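Local structure of CRISPR-associated endonuclease Cas9 (Campylobacter jejuni subsp. jejuni serotype O:2, 5X2H) at residues N251-S265 and F396-L409. The protein is an RNA-guided endonuclease of a bacterial CRISPR immune system that cuts invading DNA with two nuclease domains, one for each strand. Numbering follows the deposited sequence.
With nucleotides of chain B; nucleotides of chain C.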
ATOM      1  N   ASN A 251       8.279  14.906 -11.819  1.00 48.80           N
ATOM      2  CA  ASN A 251       8.398  16.165 -12.541  1.00 50.21           C
ATOM      3  C   ASN A 251       9.844  16.645 -12.565  1.00 48.99           C
ATOM      4  O   ASN A 251      10.703  16.170 -11.818  1.00 45.79           O
ATOM      5  CB  ASN A 251       7.498  17.238 -11.916  1.00 52.81           C
ATOM      6  CG  ASN A 251       6.026  16.923 -12.068  1.00 57.54           C
ATOM      7  OD1 ASN A 251       5.611  16.284 -13.036  1.00 59.48           O
ATOM      8  ND2 ASN A 251       5.225  17.374 -11.109  1.00 59.54           N
ATOM      9  N   CYS A 252      10.093  17.616 -13.440  1.00 52.34           N
ATOM     10  CA  CYS A 252      11.430  18.157 -13.629  1.00 51.99           C
ATOM     11  C   CYS A 252      11.855  19.005 -12.432  1.00 53.20           C
ATOM     12  O   CYS A 252      11.031  19.628 -11.759  1.00 52.16           O
ATOM     13  CB  CYS A 252      11.475  18.993 -14.909  1.00 53.16           C
ATOM     14  SG  CYS A 252      13.018  19.875 -15.215  1.00 56.00           S
ATOM     15  N   SER A 253      13.167  19.020 -12.176  1.00 54.77           N
ATOM     16  CA  SER A 253      13.701  19.814 -11.073  1.00 50.66           C
ATOM     17  C   SER A 253      13.536  21.306 -11.330  1.00 49.58           C
ATOM     18  O   SER A 253      13.286  22.077 -10.397  1.00 47.55           O
ATOM     19  CB  SER A 253      15.176  19.482 -10.849  1.00 47.73           C
ATOM     20  OG  SER A 253      15.355  18.106 -10.582  1.00 49.58           O
ATOM     21  N   PHE A 254      13.681  21.729 -12.585  1.00 50.75           N
ATOM     22  CA  PHE A 254      13.576  23.138 -12.954  1.00 51.99           C
ATOM     23  C   PHE A 254      12.137  23.534 -13.269  1.00 58.07           C
ATOM     24  O   PHE A 254      11.596  24.468 -12.669  1.00 59.96           O
ATOM     25  CB  PHE A 254      14.477  23.436 -14.157  1.00 47.54           C
ATOM     26  CG  PHE A 254      15.933  23.173 -13.909  1.00 47.98           C
ATOM     27  CD1 PHE A 254      16.668  24.009 -13.085  1.00 44.22           C
ATOM     28  CD2 PHE A 254      16.573  22.104 -14.516  1.00 48.89           C
ATOM     29  CE1 PHE A 254      18.012  23.774 -12.859  1.00 46.36           C
ATOM     30  CE2 PHE A 254      17.918  21.866 -14.295  1.00 48.19           C
ATOM     31  CZ  PHE A 254      18.637  22.703 -13.465  1.00 45.69           C
ATOM     32  N   PHE A 255      11.511  22.833 -14.213  1.00 61.11           N
ATOM     33  CA  PHE A 255      10.156  23.140 -14.670  1.00 62.80           C
ATOM     34  C   PHE A 255       9.209  22.126 -14.038  1.00 63.27           C
ATOM     35  O   PHE A 255       8.982  21.040 -14.573  1.00 61.69           O
ATOM     36  CB  PHE A 255      10.086  23.121 -16.191  1.00 64.02           C
ATOM     37  CG  PHE A 255      11.096  24.017 -16.853  1.00 63.65           C
ATOM     38  CD1 PHE A 255      10.811  25.353 -17.079  1.00 64.77           C
ATOM     39  CD2 PHE A 255      12.329  23.525 -17.247  1.00 63.32           C
ATOM     40  CE1 PHE A 255      11.737  26.181 -17.687  1.00 65.15           C
ATOM     41  CE2 PHE A 255      13.259  24.348 -17.855  1.00 64.85           C
ATOM     42  CZ  PHE A 255      12.962  25.678 -18.074  1.00 64.99           C
ATOM     43  N   THR A 256       8.640  22.500 -12.889  1.00 64.82           N
ATOM     44  CA  THR A 256       7.812  21.579 -12.117  1.00 67.33           C
ATOM     45  C   THR A 256       6.544  21.165 -12.854  1.00 69.60           C
ATOM     46  O   THR A 256       5.925  20.163 -12.481  1.00 71.46           O
ATOM     47  CB  THR A 256       7.445  22.210 -10.771  1.00 65.48           C
ATOM     48  OG1 THR A 256       6.758  23.447 -10.993  1.00 65.95           O
ATOM     49  CG2 THR A 256       8.696  22.474  -9.951  1.00 60.73           C
ATOM     50  N   ASP A 257       6.143  21.906 -13.883  1.00 72.45           N
ATOM     51  CA  ASP A 257       4.953  21.577 -14.655  1.00 73.18           C
ATOM     52  C   ASP A 257       5.239  20.636 -15.817  1.00 69.10           C
ATOM     53  O   ASP A 257       4.327  20.341 -16.596  1.00 72.06           O
ATOM     54  CB  ASP A 257       4.296  22.858 -15.180  1.00 80.88           C
ATOM     55  CG  ASP A 257       3.836  23.778 -14.065  1.00 86.99           C
ATOM     56  OD1 ASP A 257       3.552  23.274 -12.957  1.00 88.34           O
ATOM     57  OD2 ASP A 257       3.755  25.003 -14.297  1.00 90.11           O
ATOM     58  N   GLU A 258       6.472  20.160 -15.955  1.00 61.83           N
ATOM     59  CA  GLU A 258       6.862  19.279 -17.046  1.00 59.98           C
ATOM     60  C   GLU A 258       7.249  17.920 -16.484  1.00 58.21           C
ATOM     61  O   GLU A 258       7.877  17.832 -15.424  1.00 58.28           O
ATOM     62  CB  GLU A 258       8.032  19.869 -17.842  1.00 60.61           C
ATOM     63  CG  GLU A 258       7.768  21.253 -18.418  1.00 61.48           C
ATOM     64  CD  GLU A 258       6.994  21.207 -19.722  1.00 64.04           C
ATOM     65  OE1 GLU A 258       7.123  20.205 -20.459  1.00 62.64           O
ATOM     66  OE2 GLU A 258       6.257  22.174 -20.011  1.00 66.42           O
ATOM     67  N   LYS A 259       6.868  16.861 -17.194  1.00 57.61           N
ATOM     68  CA  LYS A 259       7.220  15.517 -16.767  1.00 56.58           C
ATOM     69  C   LYS A 259       8.704  15.257 -17.002  1.00 53.31           C
ATOM     70  O   LYS A 259       9.360  15.911 -17.818  1.00 50.83           O
ATOM     71  CB  LYS A 259       6.382  14.472 -17.509  1.00 58.72           C
ATOM     72  CG  LYS A 259       4.883  14.624 -17.315  1.00 59.57           C
ATOM     73  CD  LYS A 259       4.518  14.707 -15.838  1.00 62.44           C
ATOM     74  CE  LYS A 259       4.118  13.357 -15.276  1.00 64.25           C
ATOM     75  NZ  LYS A 259       3.712  13.471 -13.849  1.00 67.54           N
ATOM     76  N   ARG A 260       9.234  14.287 -16.266  1.00 52.22           N
ATOM     77  CA  ARG A 260      10.622  13.893 -16.449  1.00 51.00           C
ATOM     78  C   ARG A 260      10.810  13.228 -17.808  1.00 50.46           C
ATOM     79  O   ARG A 260       9.887  12.633 -18.370  1.00 51.20           O
ATOM     80  CB  ARG A 260      11.059  12.957 -15.326  1.00 47.36           C
ATOM     81  CG  ARG A 260      11.166  13.650 -13.982  1.00 47.89           C
ATOM     82  CD  ARG A 260      11.354  12.662 -12.844  1.00 42.00           C
ATOM     83  NE  ARG A 260      11.520  13.356 -11.574  1.00 44.53           N
ATOM     84  CZ  ARG A 260      11.638  12.751 -10.396  1.00 46.91           C
ATOM     85  NH1 ARG A 260      11.606  11.423 -10.317  1.00 44.84           N
ATOM     86  NH2 ARG A 260      11.787  13.474  -9.297  1.00 40.56           N
ATOM     87  N   ALA A 261      12.022  13.346 -18.340  1.00 48.25           N
ATOM     88  CA  ALA A 261      12.293  12.806 -19.665  1.00 51.02           C
ATOM     89  C   ALA A 261      12.652  11.324 -19.578  1.00 52.54           C
ATOM     90  O   ALA A 261      13.376  10.916 -18.666  1.00 52.69           O
ATOM     91  CB  ALA A 261      13.434  13.567 -20.328  1.00 50.93           C
ATOM     92  N   PRO A 262      12.158  10.503 -20.505  1.00 53.32           N
ATOM     93  CA  PRO A 262      12.542   9.085 -20.507  1.00 53.64           C
ATOM     94  C   PRO A 262      14.023   8.917 -20.807  1.00 54.64           C
ATOM     95  O   PRO A 262      14.591   9.629 -21.638  1.00 55.58           O
ATOM     96  CB  PRO A 262      11.670   8.481 -21.615  1.00 54.05           C
ATOM     97  CG  PRO A 262      11.325   9.632 -22.495  1.00 56.03           C
ATOM     98  CD  PRO A 262      11.212  10.823 -21.587  1.00 54.12           C
ATOM     99  N   LYS A 263      14.647   7.956 -20.122  1.00 49.69           N
ATOM    100  CA  LYS A 263      16.086   7.760 -20.269  1.00 54.84           C
ATOM    101  C   LYS A 263      16.471   7.336 -21.683  1.00 56.84           C
ATOM    102  O   LYS A 263      17.564   7.676 -22.149  1.00 61.90           O
ATOM    103  CB  LYS A 263      16.588   6.728 -19.260  1.00 55.55           C
ATOM    104  CG  LYS A 263      16.698   7.251 -17.839  1.00 56.79           C
ATOM    105  CD  LYS A 263      17.585   6.360 -16.987  1.00 57.38           C
ATOM    106  CE  LYS A 263      17.799   6.961 -15.608  1.00 58.58           C
ATOM    107  NZ  LYS A 263      18.717   6.134 -14.775  1.00 62.00           N
ATOM    108  N   ASN A 264      15.601   6.606 -22.379  1.00 55.77           N
ATOM    109  CA  ASN A 264      15.939   6.031 -23.674  1.00 60.37           C
ATOM    110  C   ASN A 264      15.593   6.946 -24.844  1.00 67.04           C
ATOM    111  O   ASN A 264      15.531   6.477 -25.986  1.00 75.31           O
ATOM    112  CB  ASN A 264      15.257   4.673 -23.844  1.00 57.89           C
ATOM    113  CG  ASN A 264      15.838   3.616 -22.927  1.00 59.74           C
ATOM    114  OD1 ASN A 264      16.841   2.980 -23.254  1.00 62.62           O
ATOM    115  ND2 ASN A 264      15.216   3.430 -21.767  1.00 58.55           N
ATOM    116  N   SER A 265      15.371   8.229 -24.593  1.00 68.41           N
ATOM    117  CA  SER A 265      15.172   9.156 -25.693  1.00 68.80           C
ATOM    118  C   SER A 265      16.522   9.628 -26.231  1.00 68.30           C
ATOM    119  O   SER A 265      17.522   9.618 -25.507  1.00 66.05           O
ATOM    120  CB  SER A 265      14.346  10.355 -25.237  1.00 70.76           C
ATOM    121  OG  SER A 265      15.052  11.125 -24.282  1.00 73.12           O
ATOM    122  N   PHE A 396      11.192  -0.025 -23.136  1.00 62.71           N
ATOM    123  CA  PHE A 396      11.836   1.133 -22.537  1.00 59.45           C
ATOM    124  C   PHE A 396      11.294   1.369 -21.133  1.00 55.96           C
ATOM    125  O   PHE A 396      10.122   1.105 -20.850  1.00 52.66           O
ATOM    126  CB  PHE A 396      11.620   2.394 -23.380  1.00 58.85           C
ATOM    127  CG  PHE A 396      12.433   2.432 -24.643  1.00 60.78           C
ATOM    128  CD1 PHE A 396      13.488   1.555 -24.835  1.00 63.49           C
ATOM    129  CD2 PHE A 396      12.145   3.353 -25.635  1.00 59.02           C
ATOM    130  CE1 PHE A 396      14.236   1.593 -25.999  1.00 62.91           C
ATOM    131  CE2 PHE A 396      12.887   3.397 -26.798  1.00 61.96           C
ATOM    132  CZ  PHE A 396      13.933   2.514 -26.979  1.00 63.59           C
ATOM    133  N   LYS A 397      12.153   1.887 -20.260  1.00 54.95           N
ATOM    134  CA  LYS A 397      11.749   2.241 -18.906  1.00 52.57           C
ATOM    135  C   LYS A 397      12.704   3.303 -18.372  1.00 53.37           C
ATOM    136  O   LYS A 397      13.673   3.685 -19.035  1.00 53.76           O
ATOM    137  CB  LYS A 397      11.719   1.011 -17.995  1.00 50.26           C
ATOM    138  CG  LYS A 397      13.084   0.428 -17.683  1.00 51.36           C
ATOM    139  CD  LYS A 397      12.979  -0.627 -16.596  1.00 55.23           C
ATOM    140  CE  LYS A 397      14.333  -1.229 -16.270  1.00 61.38           C
ATOM    141  NZ  LYS A 397      14.239  -2.185 -15.132  1.00 65.11           N
ATOM    142  N   ASP A 398      12.400   3.790 -17.164  1.00 54.26           N
ATOM    143  CA  ASP A 398      13.230   4.713 -16.391  1.00 56.21           C
ATOM    144  C   ASP A 398      13.248   6.127 -16.969  1.00 54.50           C
ATOM    145  O   ASP A 398      13.111   6.322 -18.181  1.00 53.63           O
ATOM    146  CB  ASP A 398      14.659   4.176 -16.261  1.00 63.39           C
ATOM    147  CG  ASP A 398      15.212   4.328 -14.857  1.00 69.90           C
ATOM    148  OD1 ASP A 398      14.874   5.326 -14.186  1.00 70.82           O
ATOM    149  OD2 ASP A 398      15.979   3.445 -14.422  1.00 73.08           O
ATOM    150  N   HIS A 399      13.419   7.119 -16.097  1.00 53.72           N
ATOM    151  CA  HIS A 399      13.403   8.522 -16.474  1.00 53.79           C
ATOM    152  C   HIS A 399      14.578   9.246 -15.830  1.00 54.82           C
ATOM    153  O   HIS A 399      15.092   8.840 -14.785  1.00 54.64           O
ATOM    154  CB  HIS A 399      12.102   9.218 -16.045  1.00 49.48           C
ATOM    155  CG  HIS A 399      10.862   8.611 -16.621  1.00 48.40           C
ATOM    156  ND1 HIS A 399      10.071   9.270 -17.539  1.00 51.06           N
ATOM    157  CD2 HIS A 399      10.267   7.416 -16.402  1.00 48.59           C
ATOM    158  CE1 HIS A 399       9.047   8.502 -17.864  1.00 51.99           C
ATOM    159  NE2 HIS A 399       9.141   7.373 -17.186  1.00 49.85           N
ATOM    160  N   LEU A 400      14.990  10.341 -16.466  1.00 56.02           N
ATOM    161  CA  LEU A 400      15.907  11.275 -15.834  1.00 54.13           C
ATOM    162  C   LEU A 400      15.160  12.083 -14.775  1.00 52.48           C
ATOM    163  O   LEU A 400      13.966  11.889 -14.533  1.00 53.26           O
ATOM    164  CB  LEU A 400      16.536  12.202 -16.874  1.00 51.44           C
ATOM    165  CG  LEU A 400      17.339  11.581 -18.018  1.00 52.11           C
ATOM    166  CD1 LEU A 400      17.889  12.674 -18.921  1.00 53.87           C
ATOM    167  CD2 LEU A 400      18.465  10.706 -17.491  1.00 51.91           C
ATOM    168  N   ASN A 401      15.867  13.012 -14.140  1.00 50.37           N
ATOM    169  CA  ASN A 401      15.253  13.906 -13.169  1.00 46.32           C
ATOM    170  C   ASN A 401      14.904  15.269 -13.753  1.00 48.27           C
ATOM    171  O   ASN A 401      14.383  16.122 -13.030  1.00 50.39           O
ATOM    172  CB  ASN A 401      16.170  14.074 -11.954  1.00 43.51           C
ATOM    173  CG  ASN A 401      16.164  12.855 -11.056  1.00 44.39           C
ATOM    174  OD1 ASN A 401      15.105  12.367 -10.667  1.00 45.75           O
ATOM    175  ND2 ASN A 401      17.348  12.342 -10.739  1.00 42.92           N
ATOM    176  N   ILE A 402      15.168  15.493 -15.042  1.00 47.11           N
ATOM    177  CA  ILE A 402      14.836  16.747 -15.702  1.00 51.20           C
ATOM    178  C   ILE A 402      14.028  16.452 -16.960  1.00 53.00           C
ATOM    179  O   ILE A 402      14.061  15.348 -17.506  1.00 56.33           O
ATOM    180  CB  ILE A 402      16.091  17.578 -16.042  1.00 51.61           C
ATOM    181  CG1 ILE A 402      17.059  16.762 -16.897  1.00 49.97           C
ATOM    182  CG2 ILE A 402      16.772  18.058 -14.765  1.00 50.80           C
ATOM    183  CD1 ILE A 402      18.385  17.450 -17.136  1.00 51.35           C
ATOM    184  N   SER A 403      13.301  17.467 -17.419  1.00 53.51           N
ATOM    185  CA  SER A 403      12.353  17.329 -18.513  1.00 54.57           C
ATOM    186  C   SER A 403      13.031  17.494 -19.871  1.00 56.81           C
ATOM    187  O   SER A 403      14.208  17.846 -19.976  1.00 57.05           O
ATOM    188  CB  SER A 403      11.230  18.356 -18.377  1.00 54.83           C
ATOM    189  OG  SER A 403      11.737  19.678 -18.450  1.00 56.57           O
ATOM    190  N   PHE A 404      12.252  17.235 -20.928  1.00 58.27           N
ATOM    191  CA  PHE A 404      12.694  17.547 -22.284  1.00 63.02           C
ATOM    192  C   PHE A 404      12.921  19.041 -22.465  1.00 64.50           C
ATOM    193  O   PHE A 404      13.822  19.449 -23.207  1.00 62.91           O
ATOM    194  CB  PHE A 404      11.666  17.056 -23.304  1.00 65.76           C
ATOM    195  CG  PHE A 404      11.800  15.605 -23.660  1.00 69.97           C
ATOM    196  CD1 PHE A 404      13.028  14.969 -23.586  1.00 70.65           C
ATOM    197  CD2 PHE A 404      10.698  14.878 -24.081  1.00 72.93           C
ATOM    198  CE1 PHE A 404      13.151  13.635 -23.921  1.00 72.83           C
ATOM    199  CE2 PHE A 404      10.815  13.545 -24.414  1.00 74.06           C
ATOM    200  CZ  PHE A 404      12.043  12.921 -24.334  1.00 74.92           C
ATOM    201  N   LYS A 405      12.108  19.870 -21.804  1.00 68.23           N
ATOM    202  CA  LYS A 405      12.258  21.315 -21.933  1.00 68.53           C
ATOM    203  C   LYS A 405      13.615  21.774 -21.412  1.00 66.98           C
ATOM    204  O   LYS A 405      14.267  22.626 -22.024  1.00 67.37           O
ATOM    205  CB  LYS A 405      11.126  22.025 -21.190  1.00 68.36           C
ATOM    206  CG  LYS A 405      11.070  23.521 -21.424  1.00 70.21           C
ATOM    207  CD  LYS A 405       9.957  24.165 -20.613  1.00 70.47           C
ATOM    208  CE  LYS A 405       9.797  25.630 -20.977  1.00 73.64           C
ATOM    209  NZ  LYS A 405       8.777  26.309 -20.135  1.00 74.78           N
ATOM    210  N   ALA A 406      14.061  21.210 -20.287  1.00 59.35           N
ATOM    211  CA  ALA A 406      15.375  21.558 -19.762  1.00 56.05           C
ATOM    212  C   ALA A 406      16.490  20.947 -20.600  1.00 56.36           C
ATOM    213  O   ALA A 406      17.560  21.551 -20.739  1.00 61.72           O
ATOM    214  CB  ALA A 406      15.497  21.109 -18.307  1.00 52.15           C
ATOM    215  N   LEU A 407      16.260  19.759 -21.164  1.00 52.59           N
ATOM    216  CA  LEU A 407      17.274  19.126 -22.001  1.00 54.85           C
ATOM    217  C   LEU A 407      17.501  19.913 -23.285  1.00 57.87           C
ATOM    218  O   LEU A 407      18.637  20.018 -23.759  1.00 58.74           O
ATOM    219  CB  LEU A 407      16.870  17.687 -22.318  1.00 55.57           C
ATOM    220  CG  LEU A 407      16.933  16.687 -21.163  1.00 59.16           C
ATOM    221  CD1 LEU A 407      16.408  15.331 -21.597  1.00 61.07           C
ATOM    222  CD2 LEU A 407      18.351  16.570 -20.639  1.00 61.19           C
ATOM    223  N   LYS A 408      16.434  20.477 -23.859  1.00 59.99           N
ATOM    224  CA  LYS A 408      16.570  21.274 -25.073  1.00 63.12           C
ATOM    225  C   LYS A 408      17.442  22.505 -24.865  1.00 66.12           C
ATOM    226  O   LYS A 408      17.985  23.039 -25.838  1.00 69.74           O
ATOM    227  CB  LYS A 408      15.191  21.701 -25.577  1.00 62.25           C
ATOM    228  CG  LYS A 408      14.433  20.624 -26.328  1.00 65.43           C
ATOM    229  CD  LYS A 408      12.980  21.025 -26.529  1.00 69.18           C
ATOM    230  CE  LYS A 408      12.420  20.438 -27.813  1.00 73.80           C
ATOM    231  NZ  LYS A 408      13.060  21.049 -29.011  1.00 76.29           N
ATOM    232  N   LEU A 409      17.590  22.966 -23.624  1.00 66.57           N
ATOM    233  CA  LEU A 409      18.383  24.146 -23.306  1.00 65.07           C
ATOM    234  C   LEU A 409      19.800  23.808 -22.868  1.00 64.25           C
ATOM    235  O   LEU A 409      20.754  24.440 -23.329  1.00 65.33           O
ATOM    236  CB  LEU A 409      17.690  24.958 -22.206  1.00 62.43           C
ATOM    237  CG  LEU A 409      16.282  25.471 -22.518  1.00 62.64           C
ATOM    238  CD1 LEU A 409      15.613  25.996 -21.257  1.00 60.63           C
ATOM    239  CD2 LEU A 409      16.337  26.549 -23.591  1.00 62.78           C
TER
ATOM    240  P     A B   5      19.744  13.272 -13.335  1.00 46.82           P
ATOM    241  OP1   A B   5      18.595  12.873 -14.186  1.00 47.82           O
ATOM    242  OP2   A B   5      19.627  13.166 -11.862  1.00 51.18           O
ATOM    243  O5'   A B   5      21.017  12.427 -13.781  1.00 46.68           O
ATOM    244  C5'   A B   5      21.588  12.616 -15.066  1.00 49.34           C
ATOM    245  C4'   A B   5      22.955  11.988 -15.171  1.00 49.95           C
ATOM    246  O4'   A B   5      23.876  12.612 -14.240  1.00 48.97           O
ATOM    247  C3'   A B   5      23.041  10.514 -14.824  1.00 51.13           C
ATOM    248  O3'   A B   5      22.561   9.673 -15.854  1.00 53.07           O
ATOM    249  C2'   A B   5      24.523  10.344 -14.521  1.00 51.60           C
ATOM    250  O2'   A B   5      25.285  10.305 -15.719  1.00 50.96           O
ATOM    251  C1'   A B   5      24.829  11.660 -13.806  1.00 51.90           C
ATOM    252  N9    A B   5      24.737  11.511 -12.342  1.00 52.13           N
ATOM    253  C8    A B   5      23.761  11.962 -11.487  1.00 50.67           C
ATOM    254  N7    A B   5      23.978  11.648 -10.231  1.00 50.09           N
ATOM    255  C5    A B   5      25.173  10.942 -10.263  1.00 51.46           C
ATOM    256  C6    A B   5      25.945  10.335  -9.258  1.00 52.80           C
ATOM    257  N6    A B   5      25.619  10.342  -7.964  1.00 53.45           N
ATOM    258  N1    A B   5      27.084   9.710  -9.632  1.00 54.33           N
ATOM    259  C2    A B   5      27.415   9.700 -10.929  1.00 54.28           C
ATOM    260  N3    A B   5      26.773  10.234 -11.964  1.00 52.59           N
ATOM    261  C4    A B   5      25.648  10.848 -11.558  1.00 52.04           C
TER
ATOM    262  P    DC C  17       9.258   3.357 -15.108  1.00 42.21           P
ATOM    263  OP1  DC C  17       9.518   4.220 -16.280  1.00 49.32           O
ATOM    264  OP2  DC C  17      10.326   2.465 -14.605  1.00 42.51           O
ATOM    265  O5'  DC C  17       8.748   4.270 -13.898  1.00 39.58           O
ATOM    266  C5'  DC C  17       7.701   5.206 -14.116  1.00 40.99           C
ATOM    267  C4'  DC C  17       7.089   5.658 -12.804  1.00 42.75           C
ATOM    268  O4'  DC C  17       6.478   4.527 -12.139  1.00 46.64           O
ATOM    269  C3'  DC C  17       8.070   6.208 -11.783  1.00 40.86           C
ATOM    270  O3'  DC C  17       8.331   7.579 -12.039  1.00 39.14           O
ATOM    271  C2'  DC C  17       7.291   6.022 -10.486  1.00 40.80           C
ATOM    272  C1'  DC C  17       6.588   4.687 -10.731  1.00 40.81           C
ATOM    273  N1   DC C  17       7.324   3.522 -10.175  1.00 40.25           N
ATOM    274  C2   DC C  17       7.257   3.252  -8.805  1.00 41.33           C
ATOM    275  O2   DC C  17       6.579   3.989  -8.079  1.00 40.53           O
ATOM    276  N3   DC C  17       7.934   2.187  -8.312  1.00 41.75           N
ATOM    277  C4   DC C  17       8.651   1.415  -9.128  1.00 45.68           C
ATOM    278  N4   DC C  17       9.301   0.372  -8.597  1.00 37.82           N
ATOM    279  C5   DC C  17       8.737   1.680 -10.528  1.00 45.04           C
ATOM    280  C6   DC C  17       8.064   2.732 -11.003  1.00 40.86           C
ATOM    281  P    DC C  19      11.269  11.142  -6.683  1.00 45.96           P
ATOM    282  OP1  DC C  19      11.258  12.616  -6.823  1.00 45.94           O
ATOM    283  OP2  DC C  19      12.156  10.315  -7.532  1.00 46.38           O
ATOM    284  O5'  DC C  19      11.567  10.783  -5.153  1.00 49.13           O
ATOM    285  C5'  DC C  19      12.712  10.027  -4.809  1.00 47.71           C
ATOM    286  C4'  DC C  19      12.492   9.299  -3.497  1.00 46.15           C
ATOM    287  O4'  DC C  19      11.707   8.102  -3.740  1.00 47.87           O
ATOM    288  C3'  DC C  19      13.760   8.810  -2.821  1.00 46.77           C
ATOM    289  O3'  DC C  19      14.271   9.815  -1.960  1.00 46.38           O
ATOM    290  C2'  DC C  19      13.263   7.601  -2.041  1.00 46.86           C
ATOM    291  C1'  DC C  19      12.253   7.010  -3.019  1.00 47.94           C
ATOM    292  N1   DC C  19      12.857   6.042  -3.993  1.00 49.91           N
ATOM    293  C2   DC C  19      13.281   4.784  -3.548  1.00 52.67           C
ATOM    294  O2   DC C  19      13.145   4.486  -2.354  1.00 56.51           O
ATOM    295  N3   DC C  19      13.830   3.924  -4.441  1.00 51.76           N
ATOM    296  C4   DC C  19      13.957   4.277  -5.722  1.00 48.36           C
ATOM    297  N4   DC C  19      14.504   3.393  -6.563  1.00 46.61           N
ATOM    298  C5   DC C  19      13.534   5.552  -6.195  1.00 46.07           C
ATOM    299  C6   DC C  19      12.995   6.394  -5.306  1.00 48.23           C
TER
HETATM  300  O   HOH W   1      13.121  16.011 -10.247  1.00 51.37           O
HETATM  301  O   HOH W   2       9.530  18.713 -21.315  1.00 52.38           O
HETATM  302  O   HOH W   3      13.119   5.263 -21.204  1.00 43.93           O
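Ala261 uses both polar atoms of its backbone on the 396-409 segment: its O takes Leu400 N at 2.8 Å and its N gives to Ile402 O at 3.0 Å. Farther along, Lys263 N donates almost straight (175°) to Asp398 O; at the other end Ser403 N points at Cys252 SG, 3.3 Å away, because chi1 (174°) sets the sulfur anti to the Cys252 N. Joined by a single beta bridge, Pro262 with His399, the two loops reach phosphates of bound RNA and DNA, consistent with a place beside the guide-target duplex. Arg260, extended from CG to NE, hands NH1 and NH2 to two phosphate oxygens of DC19 of chain C, while Asn401 OD1 sits 3.5 Å above its guanidinium CZ and Asn401 ND2 binds OP2 of A5 of chain B. Asp398 N holds a DC17 phosphate of chain C. Outward, Asn264 CB sits over the Phe396 ring centre, its amide parallel to the ring (planes 3° apart), and Lys405 CD rides over the Phe255 face, 3.8 Å from its centroid. Ala261 CB touches Phe404 CD1 and Leu407 CD1. Ser265 N-caps helix 266-288, Ser403 N-caps helix 404-415, and helices 355-367 and 420-427 pack against Phe404 and Phe254, respectively.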